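Protein (tenascin) (Gallus gallus, PDB 1QR4) is an adhesion protein of the extracellular matrix, whose fifth and sixth fibronectin type III domains probably bind heparin and contactin. Local coordinates at residues 95-106 with 171-182. Residues are numbered along the deposited sequence; the frame is centred on the assembly and turned at random.
Sequences VGSPKGISFSDI and EESEPISGILKT
The Phe103 ring takes the CD1 methyl of Leu180 over one face. This is a CH-pi contact, 3.9 Å from CD1 to the ring centroid and 29° off the ring normal. Leu180 CG stands anti to its backbone N (chi1 177°), which helps bring CD1 over the ring. The edge of the ring lies beside Gly178, whose carbonyl carbon is near the ring plane. An alanine in place of Phe103 would probably leave Leu180 CD1 without its aromatic cover and open a gap beside Gly178. Ile106 extends the patch, its CD1 lying 3.6 Å from the same Leu180 methyl.

Ile101 CD1 lies against the Gly178 backbone N, and its CG2 against Ser177 O. Further along, Ile176 CD1 packs on Pro98 CB at 3.5 Å and, more loosely, on Ile101 CB at 4.1 Å.

Polar contacts take over toward Val95. Ser97 OG is hydrogen-bonded with Glu174 O, and also with Glu20 of the first domain. Ser173 OG makes a weak hydrogen bond with Gly96 O; its stronger partner is Ser166 N. A water bridges Val95 O and Glu174 N.

The strands 101-104 and 176-181 run in roughly the same direction, 25° apart, with axes 7.0 Å apart at closest approach. They are edge strands of the two sheets of a fibronectin type III beta sandwich. No backbone hydrogen bond joins them; side chains fill the space between the two strands on this side of the sandwich. Strand 101-104 pairs with 111-115, and strand 171-181 pairs with 159-168.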
loop_
_atom_site.group_PDB
_atom_site.type_symbol
_atom_site.label_atom_id
_atom_site.label_comp_id
_atom_site.label_asym_id
_atom_site.label_seq_id
_atom_site.Cartn_x
_atom_site.Cartn_y
_atom_site.Cartn_z
ATOM N N VAL A 95 2.137 1.846 3.086
ATOM C CA VAL A 95 2.943 0.884 3.845
ATOM C C VAL A 95 2.429 -0.549 3.625
ATOM O O VAL A 95 1.241 -0.756 3.358
ATOM C CB VAL A 95 2.954 1.234 5.363
ATOM C CG1 VAL A 95 1.540 1.287 5.912
ATOM C CG2 VAL A 95 3.797 0.237 6.140
ATOM N N GLY A 96 3.335 -1.523 3.705
ATOM C CA GLY A 96 2.963 -2.918 3.500
ATOM C C GLY A 96 2.191 -3.657 4.595
ATOM O O GLY A 96 2.389 -3.413 5.793
ATOM N N SER A 97 1.303 -4.560 4.164
ATOM C CA SER A 97 0.490 -5.398 5.062
ATOM C C SER A 97 1.326 -6.580 5.559
ATOM O O SER A 97 2.232 -7.028 4.845
ATOM C CB SER A 97 -0.682 -6.037 4.297
ATOM O OG SER A 97 -1.606 -5.102 3.791
ATOM N N PRO A 98 1.042 -7.099 6.783
ATOM C CA PRO A 98 1.806 -8.250 7.281
ATOM C C PRO A 98 1.386 -9.379 6.336
ATOM O O PRO A 98 0.300 -9.323 5.754
ATOM C CB PRO A 98 1.240 -8.458 8.681
ATOM C CG PRO A 98 0.817 -7.092 9.082
ATOM C CD PRO A 98 0.137 -6.600 7.832
ATOM N N LYS A 99 2.236 -10.382 6.154
ATOM C CA LYS A 99 1.931 -11.458 5.209
ATOM C C LYS A 99 1.073 -12.657 5.638
ATOM O O LYS A 99 0.325 -13.200 4.821
ATOM C CB LYS A 99 3.220 -11.932 4.528
ATOM C CG LYS A 99 3.893 -10.869 3.662
ATOM C CD LYS A 99 2.929 -10.306 2.604
ATOM C CE LYS A 99 2.533 -11.354 1.553
ATOM N NZ LYS A 99 3.691 -11.820 0.713
ATOM N N GLY A 100 1.149 -13.064 6.900
ATOM C CA GLY A 100 0.348 -14.203 7.307
ATOM C C GLY A 100 -0.050 -14.255 8.762
ATOM O O GLY A 100 0.794 -14.265 9.660
ATOM N N ILE A 101 -1.349 -14.311 9.008
ATOM C CA ILE A 101 -1.814 -14.378 10.377
ATOM C C ILE A 101 -1.920 -15.846 10.796
ATOM O O ILE A 101 -2.405 -16.689 10.035
ATOM C CB ILE A 101 -3.149 -13.632 10.539
ATOM C CG1 ILE A 101 -3.556 -13.583 12.007
ATOM C CG2 ILE A 101 -4.219 -14.250 9.663
ATOM C CD1 ILE A 101 -4.808 -12.766 12.251
ATOM N N SER A 102 -1.380 -16.166 11.966
ATOM C CA SER A 102 -1.428 -17.527 12.474
ATOM C C SER A 102 -1.803 -17.519 13.944
ATOM O O SER A 102 -1.568 -16.543 14.660
ATOM C CB SER A 102 -0.090 -18.235 12.266
ATOM O OG SER A 102 0.933 -17.641 13.038
ATOM N N PHE A 103 -2.433 -18.602 14.378
ATOM C CA PHE A 103 -2.856 -18.735 15.761
ATOM C C PHE A 103 -2.217 -19.960 16.404
ATOM O O PHE A 103 -1.948 -20.968 15.730
ATOM C CB PHE A 103 -4.372 -18.826 15.826
ATOM C CG PHE A 103 -5.050 -17.669 15.206
ATOM C CD1 PHE A 103 -4.941 -16.409 15.774
ATOM C CD2 PHE A 103 -5.775 -17.821 14.034
ATOM C CE1 PHE A 103 -5.550 -15.307 15.183
ATOM C CE2 PHE A 103 -6.385 -16.724 13.430
ATOM C CZ PHE A 103 -6.272 -15.462 14.008
ATOM N N SER A 104 -1.939 -19.842 17.700
ATOM C CA SER A 104 -1.329 -20.914 18.481
ATOM C C SER A 104 -1.629 -20.703 19.965
ATOM O O SER A 104 -2.206 -19.680 20.349
ATOM C CB SER A 104 0.187 -20.947 18.269
ATOM O OG SER A 104 0.823 -19.876 18.947
ATOM N N ASP A 105 -1.255 -21.691 20.780
ATOM C CA ASP A 105 -1.447 -21.660 22.225
ATOM C C ASP A 105 -2.866 -21.243 22.556
ATOM O O ASP A 105 -3.094 -20.430 23.464
ATOM C CB ASP A 105 -0.463 -20.690 22.877
ATOM C CG ASP A 105 0.970 -20.889 22.402
ATOM O OD1 ASP A 105 1.211 -21.663 21.448
ATOM O OD2 ASP A 105 1.868 -20.247 22.988
ATOM N N ILE A 106 -3.818 -21.785 21.799
ATOM C CA ILE A 106 -5.222 -21.460 22.016
ATOM C C ILE A 106 -5.625 -21.988 23.369
ATOM O O ILE A 106 -4.973 -22.889 23.902
ATOM C CB ILE A 106 -6.139 -22.092 20.966
ATOM C CG1 ILE A 106 -5.559 -21.889 19.562
ATOM C CG2 ILE A 106 -7.532 -21.470 21.057
ATOM C CD1 ILE A 106 -5.327 -20.446 19.187
ATOM N N GLU A 171 0.711 6.546 8.423
ATOM C CA GLU A 171 0.272 5.623 7.398
ATOM C C GLU A 171 -0.037 4.265 7.996
ATOM O O GLU A 171 0.702 3.762 8.853
ATOM C CB GLU A 171 1.336 5.485 6.306
ATOM C CG GLU A 171 1.541 6.748 5.486
ATOM C CD GLU A 171 0.245 7.264 4.882
ATOM O OE1 GLU A 171 -0.161 6.741 3.821
ATOM O OE2 GLU A 171 -0.370 8.187 5.470
ATOM N N GLU A 172 -1.166 3.706 7.579
ATOM C CA GLU A 172 -1.576 2.395 8.034
ATOM C C GLU A 172 -2.034 1.572 6.848
ATOM O O GLU A 172 -2.959 1.943 6.121
ATOM C CB GLU A 172 -2.656 2.491 9.093
ATOM C CG GLU A 172 -3.958 3.024 8.621
ATOM C CD GLU A 172 -4.960 3.087 9.745
ATOM O OE1 GLU A 172 -4.537 3.137 10.922
ATOM O OE2 GLU A 172 -6.172 3.083 9.456
ATOM N N SER A 173 -1.374 0.439 6.668
ATOM C CA SER A 173 -1.645 -0.449 5.560
ATOM C C SER A 173 -3.008 -1.115 5.535
ATOM O O SER A 173 -3.920 -0.788 6.300
ATOM C CB SER A 173 -0.580 -1.538 5.524
ATOM O OG SER A 173 -0.614 -2.303 6.712
ATOM N N GLU A 174 -3.146 -1.988 4.543
ATOM C CA GLU A 174 -4.334 -2.801 4.368
ATOM C C GLU A 174 -4.195 -3.917 5.409
ATOM O O GLU A 174 -3.090 -4.411 5.669
ATOM C CB GLU A 174 -4.372 -3.365 2.952
ATOM C CG GLU A 174 -4.945 -2.379 1.982
ATOM C CD GLU A 174 -6.312 -1.909 2.428
ATOM O OE1 GLU A 174 -7.258 -2.724 2.377
ATOM O OE2 GLU A 174 -6.443 -0.744 2.866
ATOM N N PRO A 175 -5.298 -4.290 6.060
ATOM C CA PRO A 175 -5.237 -5.341 7.074
ATOM C C PRO A 175 -5.318 -6.727 6.479
ATOM O O PRO A 175 -5.717 -6.896 5.319
ATOM C CB PRO A 175 -6.492 -5.077 7.882
ATOM C CG PRO A 175 -7.465 -4.705 6.805
ATOM C CD PRO A 175 -6.672 -3.779 5.907
ATOM N N ILE A 176 -4.890 -7.707 7.269
ATOM C CA ILE A 176 -4.980 -9.122 6.913
ATOM C C ILE A 176 -5.805 -9.657 8.069
ATOM O O ILE A 176 -5.791 -9.080 9.159
ATOM C CB ILE A 176 -3.628 -9.837 6.952
ATOM C CG1 ILE A 176 -2.964 -9.615 8.304
ATOM C CG2 ILE A 176 -2.751 -9.369 5.827
ATOM C CD1 ILE A 176 -1.693 -10.373 8.464
ATOM N N SER A 177 -6.557 -10.721 7.852
ATOM C CA SER A 177 -7.316 -11.236 8.965
ATOM C C SER A 177 -7.424 -12.737 8.984
ATOM O O SER A 177 -7.071 -13.416 8.028
ATOM C CB SER A 177 -8.694 -10.595 9.024
ATOM O OG SER A 177 -9.491 -11.014 7.939
ATOM N N GLY A 178 -7.881 -13.244 10.117
ATOM C CA GLY A 178 -8.066 -14.664 10.284
ATOM C C GLY A 178 -9.114 -14.876 11.349
ATOM O O GLY A 178 -9.469 -13.947 12.078
ATOM N N ILE A 179 -9.657 -16.086 11.401
ATOM C CA ILE A 179 -10.660 -16.430 12.404
ATOM C C ILE A 179 -9.961 -17.098 13.580
ATOM O O ILE A 179 -9.099 -17.962 13.393
ATOM C CB ILE A 179 -11.698 -17.442 11.875
ATOM C CG1 ILE A 179 -12.421 -16.903 10.627
ATOM C CG2 ILE A 179 -12.676 -17.785 12.997
ATOM C CD1 ILE A 179 -13.692 -16.106 10.914
ATOM N N LEU A 180 -10.305 -16.668 14.785
ATOM C CA LEU A 180 -9.736 -17.263 15.980
ATOM C C LEU A 180 -10.848 -17.977 16.734
ATOM O O LEU A 180 -11.830 -17.350 17.146
ATOM C CB LEU A 180 -9.113 -16.213 16.887
ATOM C CG LEU A 180 -8.583 -16.842 18.177
ATOM C CD1 LEU A 180 -7.451 -17.814 17.850
ATOM C CD2 LEU A 180 -8.124 -15.762 19.135
ATOM N N LYS A 181 -10.676 -19.288 16.903
ATOM C CA LYS A 181 -11.623 -20.149 17.600
ATOM C C LYS A 181 -11.117 -20.455 19.000
ATOM O O LYS A 181 -10.128 -21.176 19.164
ATOM C CB LYS A 181 -11.813 -21.456 16.822
ATOM C CG LYS A 181 -10.688 -21.827 15.844
ATOM C CD LYS A 181 -9.351 -22.125 16.521
ATOM C CE LYS A 181 -8.238 -22.318 15.482
ATOM N NZ LYS A 181 -8.003 -21.115 14.626
ATOM N N THR A 182 -11.805 -19.910 20.002
ATOM C CA THR A 182 -11.445 -20.093 21.414
ATOM C C THR A 182 -11.569 -21.530 21.932
ATOM O O THR A 182 -12.708 -22.054 21.995
ATOM C CB THR A 182 -12.268 -19.150 22.347
ATOM O OG1 THR A 182 -13.612 -19.021 21.861
ATOM C CG2 THR A 182 -11.621 -17.782 22.436
HETATM O O HOH W 1 -1.598 -1.469 2.198
#